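Local coordinates for protein pyridoxine 4-oxidase (Mesorhizobium loti, PDB 4HA6) that catalyses the FAD-dependent oxidation of pyridoxine to pyridoxal by molecular oxygen, as a member of the GMC oxidoreductase family, at residues N226-L231 with D471-V476; S256-M261 with V371-P376; I280-I285 with D458-A463; C451-D456 with A463-K468. All blocks are in the same frame, centred on the assembly; numbering follows the deposited sequence. Where two conformers were deposited one is given.

Contact 1. Residues N226-L231 with D471-V476; sequences NQVRSL and DNLFVV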
loop_
_atom_site.group_PDB
_atom_site.type_symbol
_atom_site.label_atom_id
_atom_site.label_comp_id
_atom_site.label_asym_id
_atom_site.label_seq_id
_atom_site.Cartn_x
_atom_site.Cartn_y
_atom_site.Cartn_z
ATOM N N ASN A 226 18.607 -26.755 -2.243
ATOM C CA ASN A 226 17.310 -26.129 -1.994
ATOM C C ASN A 226 17.352 -24.988 -0.989
ATOM O O ASN A 226 16.345 -24.688 -0.344
ATOM C CB ASN A 226 16.293 -27.162 -1.543
ATOM C CG ASN A 226 16.024 -28.198 -2.605
ATOM O OD1 ASN A 226 16.006 -27.887 -3.799
ATOM N ND2 ASN A 226 15.824 -29.442 -2.183
ATOM N N GLN A 227 18.509 -24.340 -0.870
ATOM C CA GLN A 227 18.650 -23.226 0.058
ATOM C C GLN A 227 19.343 -22.032 -0.565
ATOM O O GLN A 227 20.179 -22.188 -1.474
ATOM C CB GLN A 227 19.460 -23.672 1.271
ATOM C CG GLN A 227 18.747 -24.660 2.170
ATOM C CD GLN A 227 19.507 -24.886 3.452
ATOM O OE1 GLN A 227 20.688 -25.224 3.427
ATOM N NE2 GLN A 227 18.843 -24.679 4.583
ATOM N N VAL A 228 18.989 -20.842 -0.079
ATOM C CA VAL A 228 19.777 -19.645 -0.339
ATOM C C VAL A 228 20.997 -19.702 0.581
ATOM O O VAL A 228 20.851 -19.816 1.811
ATOM C CB VAL A 228 19.018 -18.349 -0.016
ATOM C CG1 VAL A 228 19.957 -17.161 -0.180
ATOM C CG2 VAL A 228 17.780 -18.179 -0.920
ATOM N N ARG A 229 22.192 -19.619 0.001
ATOM C CA ARG A 229 23.418 -19.757 0.783
ATOM C C ARG A 229 23.991 -18.397 1.152
ATOM O O ARG A 229 24.475 -18.188 2.276
ATOM C CB ARG A 229 24.440 -20.602 0.017
ATOM C CG ARG A 229 25.822 -20.676 0.657
ATOM C CD ARG A 229 26.764 -21.492 -0.215
ATOM N NE ARG A 229 28.131 -21.574 0.306
ATOM C CZ ARG A 229 29.170 -20.924 -0.216
ATOM N NH1 ARG A 229 28.999 -20.132 -1.267
ATOM N NH2 ARG A 229 30.382 -21.063 0.311
ATOM N N SER A 230 23.921 -17.462 0.212
ATOM C CA SER A 230 24.434 -16.123 0.456
ATOM C C SER A 230 23.690 -15.079 -0.368
ATOM O O SER A 230 22.888 -15.417 -1.243
ATOM C CB SER A 230 25.928 -16.061 0.131
ATOM O OG SER A 230 26.148 -16.236 -1.259
ATOM N N LEU A 231 23.977 -13.810 -0.076
ATOM C CA LEU A 231 23.421 -12.671 -0.801
ATOM C C LEU A 231 24.556 -11.822 -1.332
ATOM O O LEU A 231 25.523 -11.565 -0.611
ATOM C CB LEU A 231 22.582 -11.783 0.125
ATOM C CG LEU A 231 21.449 -12.369 0.953
ATOM C CD1 LEU A 231 22.005 -13.004 2.218
ATOM C CD2 LEU A 231 20.465 -11.274 1.289
ATOM N N ASP A 471 14.004 -23.964 1.012
ATOM C CA ASP A 471 13.784 -24.232 2.434
ATOM C C ASP A 471 13.948 -23.027 3.375
ATOM O O ASP A 471 13.352 -22.981 4.454
ATOM C CB ASP A 471 14.703 -25.368 2.901
ATOM C CG ASP A 471 14.480 -26.657 2.131
ATOM O OD1 ASP A 471 15.478 -27.371 1.888
ATOM O OD2 ASP A 471 13.317 -26.956 1.769
ATOM N N ASN A 472 14.759 -22.051 2.992
ATOM C CA ASN A 472 15.122 -21.026 3.962
ATOM C C ASN A 472 14.907 -19.612 3.452
ATOM O O ASN A 472 15.565 -18.679 3.935
ATOM C CB ASN A 472 16.579 -21.201 4.398
ATOM C CG ASN A 472 17.546 -20.908 3.282
ATOM O OD1 ASN A 472 17.183 -20.955 2.098
ATOM N ND2 ASN A 472 18.781 -20.589 3.642
ATOM N N LEU A 473 13.995 -19.457 2.487
ATOM C CA LEU A 473 13.684 -18.140 1.929
ATOM C C LEU A 473 12.216 -17.782 2.104
ATOM O O LEU A 473 11.323 -18.534 1.711
ATOM C CB LEU A 473 14.076 -18.082 0.446
ATOM C CG LEU A 473 13.724 -16.829 -0.363
ATOM C CD1 LEU A 473 14.448 -15.615 0.158
ATOM C CD2 LEU A 473 14.070 -17.056 -1.825
ATOM N N PHE A 474 11.968 -16.609 2.679
ATOM C CA PHE A 474 10.605 -16.164 2.930
ATOM C C PHE A 474 10.349 -14.821 2.235
ATOM O O PHE A 474 11.287 -14.059 1.975
ATOM C CB PHE A 474 10.359 -16.092 4.445
ATOM C CG PHE A 474 10.713 -17.376 5.170
ATOM C CD1 PHE A 474 9.736 -18.331 5.439
ATOM C CD2 PHE A 474 12.031 -17.644 5.539
ATOM C CE1 PHE A 474 10.058 -19.527 6.082
ATOM C CE2 PHE A 474 12.358 -18.834 6.186
ATOM C CZ PHE A 474 11.369 -19.769 6.456
ATOM N N VAL A 475 9.093 -14.561 1.882
ATOM C CA VAL A 475 8.713 -13.282 1.290
ATOM C C VAL A 475 7.658 -12.651 2.202
ATOM O O VAL A 475 6.569 -13.200 2.380
ATOM C CB VAL A 475 8.184 -13.442 -0.138
ATOM C CG1 VAL A 475 7.897 -12.076 -0.730
ATOM C CG2 VAL A 475 9.207 -14.212 -1.018
ATOM N N VAL A 476 8.007 -11.537 2.840
ATOM C CA VAL A 476 7.135 -10.969 3.854
ATOM C C VAL A 476 6.952 -9.479 3.619
ATOM O O VAL A 476 7.602 -8.659 4.276
ATOM C CB VAL A 476 7.671 -11.230 5.288
ATOM C CG1 VAL A 476 6.657 -10.781 6.322
ATOM C CG2 VAL A 476 7.942 -12.701 5.473
#
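Asn472 sets its side-chain amide against the backbone of Val228 and so joins two parts of the Rossmann-type FAD-binding fold: the middle strand of the antiparallel three-stranded sheet, 227-235, and the approach to 473-475, an outermost strand of the parallel sheet. The evidence is a pair of bonds to one residue. OD1 of Asn472 accepts Val228 N at 2.8 Å, while ND2 of Asn472 donates to Val228 O at 2.9 Å in an almost straight bond (172°). Each acceptor is met in its carbonyl plane, on a lone pair, so the amide does the work of a neighbouring strand's backbone. Its CG sits between the backbone N and the carbonyl carbon (chi1 68°), which turns the amide toward Val228; a further bond from ND2 to Asp245 O helps fix its flip. With an alanine in place of Asn472, Val228 N and O would probably lose these partners, as would Asp245 O, and the link between the segments would weaken.

The other end is looser and faces solvent. Gln227, exposed, crosses Asn472 at about a right angle, its CB 3.6 Å from Asn472 OD1 without bonding there. Asn226 and Asp471 are exposed too, and their side chains meet merely as CB of Asn226 near OD1 of Asp471. What secures this exposed end is backbone, Asp471 N donating to Asn226 O at 2.8 Å. On the buried part, by contrast, the packing is apolar: Val228 also presses on Ile247, and its CG2 lies 3.9 Å from Leu473 CB.

Contact 2. Residues S256-M261 with V371-P376; sequences SPALLM and VRISGP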
loop_
_atom_site.group_PDB
_atom_site.type_symbol
_atom_site.label_atom_id
_atom_site.label_comp_id
_atom_site.label_asym_id
_atom_site.label_seq_id
_atom_site.Cartn_x
_atom_site.Cartn_y
_atom_site.Cartn_z
ATOM N N SER A 256 10.804 -7.051 -4.540
ATOM C CA SER A 256 10.936 -8.457 -4.171
ATOM C C SER A 256 10.910 -9.392 -5.403
ATOM O O SER A 256 11.837 -10.199 -5.564
ATOM C CB SER A 256 9.947 -8.867 -3.083
ATOM O OG SER A 256 10.329 -8.310 -1.840
ATOM N N PRO A 257 9.884 -9.271 -6.282
ATOM C CA PRO A 257 9.946 -10.136 -7.468
ATOM C C PRO A 257 11.182 -9.855 -8.333
ATOM O O PRO A 257 11.755 -10.797 -8.904
ATOM C CB PRO A 257 8.659 -9.793 -8.236
ATOM C CG PRO A 257 8.223 -8.458 -7.731
ATOM C CD PRO A 257 8.674 -8.424 -6.282
ATOM N N ALA A 258 11.596 -8.591 -8.436
ATOM C CA ALA A 258 12.771 -8.272 -9.248
ATOM C C ALA A 258 14.018 -8.982 -8.722
ATOM O O ALA A 258 14.826 -9.493 -9.500
ATOM C CB ALA A 258 13.000 -6.767 -9.310
ATOM N N LEU A 259 14.190 -8.994 -7.402
ATOM C CA LEU A 259 15.353 -9.652 -6.816
ATOM C C LEU A 259 15.315 -11.130 -7.140
ATOM O O LEU A 259 16.344 -11.723 -7.480
ATOM C CB LEU A 259 15.397 -9.455 -5.299
ATOM C CG LEU A 259 16.509 -10.220 -4.573
ATOM C CD1 LEU A 259 17.894 -9.960 -5.210
ATOM C CD2 LEU A 259 16.512 -9.876 -3.090
ATOM N N LEU A 260 14.133 -11.732 -7.027
ATOM C CA LEU A 260 14.002 -13.161 -7.323
ATOM C C LEU A 260 14.350 -13.452 -8.792
ATOM O O LEU A 260 15.094 -14.412 -9.085
ATOM C CB LEU A 260 12.610 -13.682 -6.943
ATOM C CG LEU A 260 12.288 -13.635 -5.438
ATOM C CD1 LEU A 260 10.824 -13.923 -5.180
ATOM C CD2 LEU A 260 13.170 -14.607 -4.641
ATOM N N MET A 261 13.868 -12.607 -9.705
ATOM C CA MET A 261 14.159 -12.817 -11.127
ATOM C C MET A 261 15.649 -12.622 -11.461
ATOM O O MET A 261 16.248 -13.449 -12.165
ATOM C CB MET A 261 13.244 -11.956 -12.008
ATOM C CG MET A 261 11.757 -12.308 -11.879
ATOM S SD MET A 261 10.691 -11.348 -13.009
ATOM C CE MET A 261 10.279 -9.895 -12.014
ATOM N N VAL A 371 4.805 -7.635 -13.343
ATOM C CA VAL A 371 6.103 -6.952 -13.345
ATOM C C VAL A 371 7.138 -7.961 -13.832
ATOM O O VAL A 371 7.151 -9.113 -13.373
ATOM C CB VAL A 371 6.528 -6.497 -11.934
ATOM C CG1 VAL A 371 7.720 -5.544 -12.024
ATOM C CG2 VAL A 371 5.382 -5.821 -11.216
ATOM N N ARG A 372 7.989 -7.533 -14.765
ATOM C CA ARG A 372 9.053 -8.366 -15.344
ATOM C C ARG A 372 10.359 -7.586 -15.301
ATOM O O ARG A 372 10.350 -6.381 -15.548
ATOM C CB ARG A 372 8.774 -8.641 -16.825
ATOM C CG ARG A 372 7.705 -9.660 -17.124
ATOM C CD ARG A 372 7.494 -9.767 -18.649
ATOM N NE ARG A 372 6.545 -8.778 -19.163
ATOM C CZ ARG A 372 6.730 -8.039 -20.255
ATOM N NH1 ARG A 372 7.847 -8.148 -20.966
ATOM N NH2 ARG A 372 5.799 -7.178 -20.632
ATOM N N ILE A 373 11.478 -8.253 -15.021
ATOM C CA ILE A 373 12.776 -7.579 -15.153
ATOM C C ILE A 373 13.070 -7.409 -16.646
ATOM O O ILE A 373 12.682 -8.278 -17.458
ATOM C CB ILE A 373 13.931 -8.379 -14.500
ATOM C CG1 ILE A 373 13.955 -9.825 -15.003
ATOM C CG2 ILE A 373 13.830 -8.347 -12.962
ATOM C CD1 ILE A 373 15.232 -10.595 -14.619
ATOM N N SER A 374 13.735 -6.312 -17.019
ATOM C CA SER A 374 14.127 -6.104 -18.424
ATOM C C SER A 374 15.554 -6.597 -18.716
ATOM O O SER A 374 15.947 -6.778 -19.878
ATOM C CB SER A 374 13.988 -4.622 -18.825
ATOM O OG SER A 374 14.937 -3.794 -18.146
ATOM N N GLY A 375 16.337 -6.807 -17.666
ATOM C CA GLY A 375 17.704 -7.277 -17.842
ATOM C C GLY A 375 18.220 -7.735 -16.493
ATOM O O GLY A 375 17.477 -7.682 -15.505
ATOM N N PRO A 376 19.489 -8.171 -16.432
ATOM C CA PRO A 376 20.020 -8.669 -15.156
ATOM C C PRO A 376 20.425 -7.555 -14.180
ATOM O O PRO A 376 20.622 -7.849 -12.998
ATOM C CB PRO A 376 21.283 -9.450 -15.577
ATOM C CG PRO A 376 21.357 -9.375 -17.116
ATOM C CD PRO A 376 20.473 -8.244 -17.530
#
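Met261, on helix 252-262, runs alongside Ile373, next in sequence after Arg372 of strand 370-372; the two side chains slide past each other in opposite directions. The contact packs this helix, which follows strand 246-249 of the parallel sheet in the FAD-binding fold, against the 371-376 segment. Traced outward, Met261 begins at CB, which is 3.6 Å from Ile373 CD1; CG1 and CG2 of the isoleucine also lie against it. CG comes next, beside the backbone N (chi1 -63°), and leads the chain toward the strand. SD then lies 3.8 Å from Ile373 N. A bend at chi3 (-90°) turns the methyl onto the strand backbone, where CE is 3.5 Å from Val371 O and 3.9 Å from Arg372 CA.

Ile373 also reaches one helical turn back, its CG2 resting 3.8 Å from Ala258 O and 4.1 Å from Ala258 CB. A serine in place of Ile373 would probably open a gap where CD1 and CG2 touch Met261 CB and Ala258, and put a hydroxyl into a buried, largely apolar site. Helix 268-273 closes the group, Leu271 touching both Met261 and Ile373.

Alkyl groups and a thioether thus pack on each other and on backbone atoms in a buried place. Helix and 371-376 segment are therefore matched here by shape, and polar backbone bonds, such as Arg372 with Ile383, are made to other partners.

Contact 3. Residues I280-I285 with D458-A463; sequences IDMPDI and DAVVDA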
loop_
_atom_site.group_PDB
_atom_site.type_symbol
_atom_site.label_atom_id
_atom_site.label_comp_id
_atom_site.label_asym_id
_atom_site.label_seq_id
_atom_site.Cartn_x
_atom_site.Cartn_y
_atom_site.Cartn_z
ATOM N N ILE A 280 15.262 -21.631 -11.101
ATOM C CA ILE A 280 13.994 -22.190 -10.651
ATOM C C ILE A 280 12.849 -21.573 -11.435
ATOM O O ILE A 280 12.599 -20.368 -11.334
ATOM C CB ILE A 280 13.743 -21.941 -9.154
ATOM C CG1 ILE A 280 14.930 -22.409 -8.303
ATOM C CG2 ILE A 280 12.491 -22.662 -8.713
ATOM C CD1 ILE A 280 14.782 -22.015 -6.831
ATOM N N ASP A 281 12.140 -22.388 -12.209
ATOM C CA ASP A 281 11.067 -21.837 -13.037
ATOM C C ASP A 281 9.789 -21.656 -12.203
ATOM O O ASP A 281 9.091 -22.621 -11.898
ATOM C CB ASP A 281 10.829 -22.727 -14.264
ATOM C CG ASP A 281 9.721 -22.202 -15.163
ATOM O OD1 ASP A 281 9.389 -21.001 -15.074
ATOM O OD2 ASP A 281 9.181 -22.986 -15.973
ATOM N N MET A 282 9.491 -20.419 -11.824
ATOM C CA MET A 282 8.269 -20.151 -11.070
ATOM C C MET A 282 7.448 -19.156 -11.885
ATOM O O MET A 282 7.732 -17.947 -11.889
ATOM C CB MET A 282 8.586 -19.602 -9.676
ATOM C CG MET A 282 9.482 -20.506 -8.821
ATOM S SD MET A 282 9.544 -20.011 -7.069
ATOM C CE MET A 282 7.849 -20.364 -6.573
ATOM N N PRO A 283 6.464 -19.674 -12.632
ATOM C CA PRO A 283 5.710 -18.857 -13.594
ATOM C C PRO A 283 4.949 -17.696 -12.952
ATOM O O PRO A 283 4.684 -16.726 -13.642
ATOM C CB PRO A 283 4.733 -19.857 -14.208
ATOM C CG PRO A 283 5.498 -21.177 -14.153
ATOM C CD PRO A 283 6.261 -21.120 -12.844
ATOM N N ASP A 284 4.621 -17.775 -11.669
ATOM C CA ASP A 284 3.758 -16.751 -11.077
ATOM C C ASP A 284 4.496 -15.586 -10.409
ATOM O O ASP A 284 3.854 -14.664 -9.889
ATOM C CB ASP A 284 2.748 -17.385 -10.111
ATOM C CG ASP A 284 1.502 -17.889 -10.820
ATOM O OD1 ASP A 284 1.542 -18.047 -12.064
ATOM O OD2 ASP A 284 0.486 -18.126 -10.131
ATOM N N ILE A 285 5.831 -15.623 -10.420
ATOM C CA ILE A 285 6.605 -14.509 -9.877
ATOM C C ILE A 285 6.449 -13.284 -10.758
ATOM O O ILE A 285 6.724 -13.330 -11.968
ATOM C CB ILE A 285 8.106 -14.854 -9.701
ATOM C CG1 ILE A 285 8.288 -15.752 -8.473
ATOM C CG2 ILE A 285 8.936 -13.566 -9.518
ATOM C CD1 ILE A 285 9.692 -16.308 -8.296
ATOM N N ASP A 458 1.453 -23.772 -7.944
ATOM C CA ASP A 458 2.232 -22.698 -8.564
ATOM C C ASP A 458 2.174 -21.318 -7.875
ATOM O O ASP A 458 2.653 -20.330 -8.424
ATOM C CB ASP A 458 1.909 -22.589 -10.057
ATOM C CG ASP A 458 2.677 -23.601 -10.889
ATOM O OD1 ASP A 458 3.881 -23.807 -10.621
ATOM O OD2 ASP A 458 2.072 -24.192 -11.800
ATOM N N ALA A 459 1.602 -21.261 -6.670
ATOM C CA ALA A 459 1.693 -20.061 -5.836
ATOM C C ALA A 459 3.166 -19.783 -5.552
ATOM O O ALA A 459 3.985 -20.715 -5.554
ATOM C CB ALA A 459 0.952 -20.269 -4.526
ATOM N N VAL A 460 3.521 -18.523 -5.305
ATOM C CA VAL A 460 4.928 -18.207 -5.025
ATOM C C VAL A 460 5.349 -18.563 -3.608
ATOM O O VAL A 460 6.431 -19.155 -3.409
ATOM C CB VAL A 460 5.294 -16.773 -5.385
ATOM C CG1 VAL A 460 6.787 -16.490 -5.065
ATOM C CG2 VAL A 460 5.024 -16.543 -6.856
ATOM N N VAL A 461 4.504 -18.227 -2.629
ATOM C CA VAL A 461 4.741 -18.671 -1.258
ATOM C C VAL A 461 3.568 -19.468 -0.705
ATOM O O VAL A 461 2.439 -19.387 -1.221
ATOM C CB VAL A 461 5.090 -17.512 -0.308
ATOM C CG1 VAL A 461 6.337 -16.818 -0.797
ATOM C CG2 VAL A 461 3.927 -16.507 -0.208
ATOM N N ASP A 462 3.849 -20.283 0.309
ATOM C CA ASP A 462 2.794 -21.034 0.968
ATOM C C ASP A 462 2.220 -20.160 2.066
ATOM O O ASP A 462 2.560 -18.978 2.139
ATOM C CB ASP A 462 3.292 -22.396 1.499
ATOM C CG ASP A 462 4.409 -22.282 2.556
ATOM O OD1 ASP A 462 4.644 -21.204 3.142
ATOM O OD2 ASP A 462 5.065 -23.314 2.820
ATOM N N ALA A 463 1.393 -20.742 2.933
ATOM C CA ALA A 463 0.675 -19.990 3.956
ATOM C C ALA A 463 1.611 -19.499 5.046
ATOM O O ALA A 463 1.260 -18.601 5.814
ATOM C CB ALA A 463 -0.432 -20.844 4.552
HETATM O O HOH W 1 5.004 -19.924 -9.724
#
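Val460 turns CG1 away from its backbone nitrogen (chi1 180°), which leaves CG2 beside that nitrogen and directed at Ile285. The two side chains thus cross at about a right angle, with Val460 CG2 3.7 Å from Ile285 CG1. CG2 is equally near the backbone C of Asp284. Met282 arrives from another direction: its chain bends at chi3 (67°) and brings CE to 3.7 Å from Val460 O, a methyl laid against a carbonyl oxygen.

Polar matching runs through one water. Met282 to Ile285 form a type I beta turn, and Asp284 N, of this turn, donates to the water at 2.9 Å; the water donates to Asp458 O at 2.7 Å. Asp284 CB stands 3.4 Å from the same Asp458 O. The carboxylate of Asp284 is held by a salt bridge from OD2 to Arg452, which probably eases its neighbourhood with Asp458, whose OD2 is 6.2 Å from Asp284 OD1.

In the fold, this turn follows strand 280-281, and Val460 of the loop 458-463 packs on its Asp284 and Ile285. Ile285 also packs on Pro257, Leu260 and Met261 of helix 252-262, and with Met282 touches Ile265 of strand 265-266.

Contact 4. Residues C451-D456 with A463-K468; sequences CRMGKD and ANLRLK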
loop_
_atom_site.group_PDB
_atom_site.type_symbol
_atom_site.label_atom_id
_atom_site.label_comp_id
_atom_site.label_asym_id
_atom_site.label_seq_id
_atom_site.Cartn_x
_atom_site.Cartn_y
_atom_site.Cartn_z
ATOM N N CYS A 451 4.156 -11.811 -5.496
ATOM C CA CYS A 451 4.720 -13.059 -5.003
ATOM C C CYS A 451 3.592 -13.746 -4.240
ATOM O O CYS A 451 3.707 -13.993 -3.041
ATOM C CB CYS A 451 5.915 -12.796 -4.087
ATOM S SG CYS A 451 7.403 -12.066 -4.926
ATOM N N ARG A 452 2.493 -14.043 -4.938
ATOM C CA ARG A 452 1.249 -14.386 -4.227
ATOM C C ARG A 452 1.353 -15.613 -3.325
ATOM O O ARG A 452 1.934 -16.660 -3.687
ATOM C CB ARG A 452 0.041 -14.510 -5.172
ATOM C CG ARG A 452 0.035 -15.766 -5.994
ATOM C CD ARG A 452 -1.205 -15.915 -6.885
ATOM N NE ARG A 452 -0.987 -17.083 -7.732
ATOM C CZ ARG A 452 -1.257 -18.330 -7.354
ATOM N NH1 ARG A 452 -1.792 -18.558 -6.161
ATOM N NH2 ARG A 452 -1.010 -19.347 -8.172
ATOM N N MET A 453 0.814 -15.453 -2.129
ATOM C CA MET A 453 0.630 -16.560 -1.213
ATOM C C MET A 453 -0.540 -17.396 -1.705
ATOM O O MET A 453 -1.584 -16.845 -2.084
ATOM C CB MET A 453 0.340 -16.006 0.183
ATOM C CG MET A 453 -0.102 -17.049 1.183
ATOM S SD MET A 453 -0.422 -16.360 2.826
ATOM C CE MET A 453 -1.776 -15.227 2.473
ATOM N N GLY A 454 -0.382 -18.721 -1.719
ATOM C CA GLY A 454 -1.479 -19.590 -2.135
ATOM C C GLY A 454 -1.224 -21.043 -1.775
ATOM O O GLY A 454 -0.074 -21.452 -1.552
ATOM N N LYS A 455 -2.286 -21.835 -1.716
ATOM C CA LYS A 455 -2.146 -23.260 -1.399
ATOM C C LYS A 455 -1.945 -24.131 -2.647
ATOM O O LYS A 455 -1.635 -25.321 -2.546
ATOM C CB LYS A 455 -3.379 -23.738 -0.638
ATOM C CG LYS A 455 -4.657 -23.739 -1.475
ATOM C CD LYS A 455 -5.863 -24.065 -0.572
ATOM C CE LYS A 455 -7.133 -24.242 -1.372
ATOM N NZ LYS A 455 -7.456 -23.024 -2.156
ATOM N N ASP A 456 -2.137 -23.539 -3.821
ATOM C CA ASP A 456 -2.013 -24.274 -5.083
ATOM C C ASP A 456 -0.534 -24.413 -5.465
ATOM O O ASP A 456 0.303 -23.632 -4.990
ATOM C CB ASP A 456 -2.832 -23.570 -6.175
ATOM C CG ASP A 456 -2.408 -22.120 -6.380
ATOM O OD1 ASP A 456 -2.590 -21.314 -5.444
ATOM O OD2 ASP A 456 -1.906 -21.780 -7.482
ATOM N N ALA A 463 1.393 -20.742 2.933
ATOM C CA ALA A 463 0.675 -19.990 3.956
ATOM C C ALA A 463 1.611 -19.499 5.046
ATOM O O ALA A 463 1.260 -18.601 5.814
ATOM C CB ALA A 463 -0.432 -20.844 4.552
ATOM N N ASN A 464 2.788 -20.105 5.123
ATOM C CA ASN A 464 3.815 -19.701 6.074
ATOM C C ASN A 464 4.755 -18.650 5.490
ATOM O O ASN A 464 5.711 -18.213 6.164
ATOM C CB ASN A 464 4.627 -20.924 6.526
ATOM C CG ASN A 464 3.800 -21.901 7.344
ATOM O OD1 ASN A 464 3.117 -21.510 8.287
ATOM N ND2 ASN A 464 3.841 -23.173 6.972
ATOM N N LEU A 465 4.486 -18.267 4.237
ATOM C CA LEU A 465 5.252 -17.234 3.498
ATOM C C LEU A 465 6.617 -17.709 2.989
ATOM O O LEU A 465 7.494 -16.888 2.643
ATOM C CB LEU A 465 5.392 -15.925 4.303
ATOM C CG LEU A 465 4.104 -15.340 4.897
ATOM C CD1 LEU A 465 4.370 -14.022 5.625
ATOM C CD2 LEU A 465 3.028 -15.163 3.842
ATOM N N ARG A 466 6.788 -19.032 2.926
ATOM C CA ARG A 466 8.018 -19.630 2.443
ATOM C C ARG A 466 7.929 -19.801 0.922
ATOM O O ARG A 466 6.955 -20.363 0.415
ATOM C CB ARG A 466 8.230 -20.990 3.119
ATOM C CG ARG A 466 9.543 -21.688 2.771
ATOM C CD ARG A 466 9.500 -23.179 3.170
ATOM N NE ARG A 466 8.303 -23.820 2.627
ATOM C CZ ARG A 466 8.226 -24.441 1.450
ATOM N NH1 ARG A 466 9.292 -24.547 0.657
ATOM N NH2 ARG A 466 7.065 -24.969 1.065
ATOM N N LEU A 467 8.924 -19.301 0.188
ATOM C CA LEU A 467 8.977 -19.572 -1.251
ATOM C C LEU A 467 8.904 -21.083 -1.453
ATOM O O LEU A 467 9.707 -21.819 -0.874
ATOM C CB LEU A 467 10.280 -19.056 -1.862
ATOM C CG LEU A 467 10.223 -19.151 -3.389
ATOM C CD1 LEU A 467 9.923 -17.793 -3.946
ATOM C CD2 LEU A 467 11.503 -19.720 -3.972
ATOM N N LYS A 468 7.939 -21.547 -2.247
ATOM C CA LYS A 468 7.643 -22.982 -2.316
ATOM C C LYS A 468 8.828 -23.840 -2.790
ATOM O O LYS A 468 8.925 -25.011 -2.439
ATOM C CB LYS A 468 6.389 -23.244 -3.166
ATOM C CG LYS A 468 5.100 -22.664 -2.566
ATOM C CD LYS A 468 3.828 -23.357 -3.082
ATOM C CE LYS A 468 2.632 -22.990 -2.188
ATOM N NZ LYS A 468 1.353 -23.683 -2.555
#
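Lys468 meets Gly454 and Asp456 through charged hydrogen bonding: NZ donates to Gly454 O at 2.8 Å and to Asp456 O at 2.7 Å. Its chain is extended beyond CG, which delivers the ammonium to the carbonyls of the 451-456 loop. Neither bond follows a lone pair closely, for NZ is tilted from the carbonyl plane of Gly454 and stands above that of Asp456. Two backbone oxygens thus share one ammonium, while the carboxylate of Asp456 makes no ion pair with it, OD1 being 5.4 Å from NZ.

That carboxylate is held from within its own segment by a salt bridge. Arg452 grips it end-on, NH1 to OD1 at 3.0 Å and NH2 to OD2 at 2.7 Å, both on syn lone pairs and close to the guanidinium plane, which braces the loop; NH2 also serves a second carboxylate, that of Asp284.

Apolar packing supplies the rest. Met453 SD lies 3.8 Å from Leu465 CD2 and 4.0 Å from Ala463 CA; Leu465 then continues onto Ile496 and Phe500 of helix 490-506.

Neither segment is helix or strand: this is a loop folded on itself and closed by a lysine bridging carbonyls, within the connection between strands 441-443 and 473-475 that carries His444, His445 and His446 of the pyridoxamine pocket.

The four contacts form one connected patch. Contacts 3 and 4 are the closest pair, their centres about 7 Å apart; they share Ala463, and Val460 N lies 2.9 Å from Arg452 O, a probable hydrogen bond. Contact 4 hands over to contact 1 by backbone, with Val475 N 2.9 Å from Leu465 O, again a probable hydrogen bond. Contact 2 touches each of the others, for example Leu260 CD2 to Leu473 CD2 of contact 1 at 3.8 Å. None of the four reaches the FAD through its packed side chains: those of Ala258, Leu465, Leu473 and Ile285 lie about 7, 11, 12 and 13 Å from it, consistent with structural rather than direct cofactor roles.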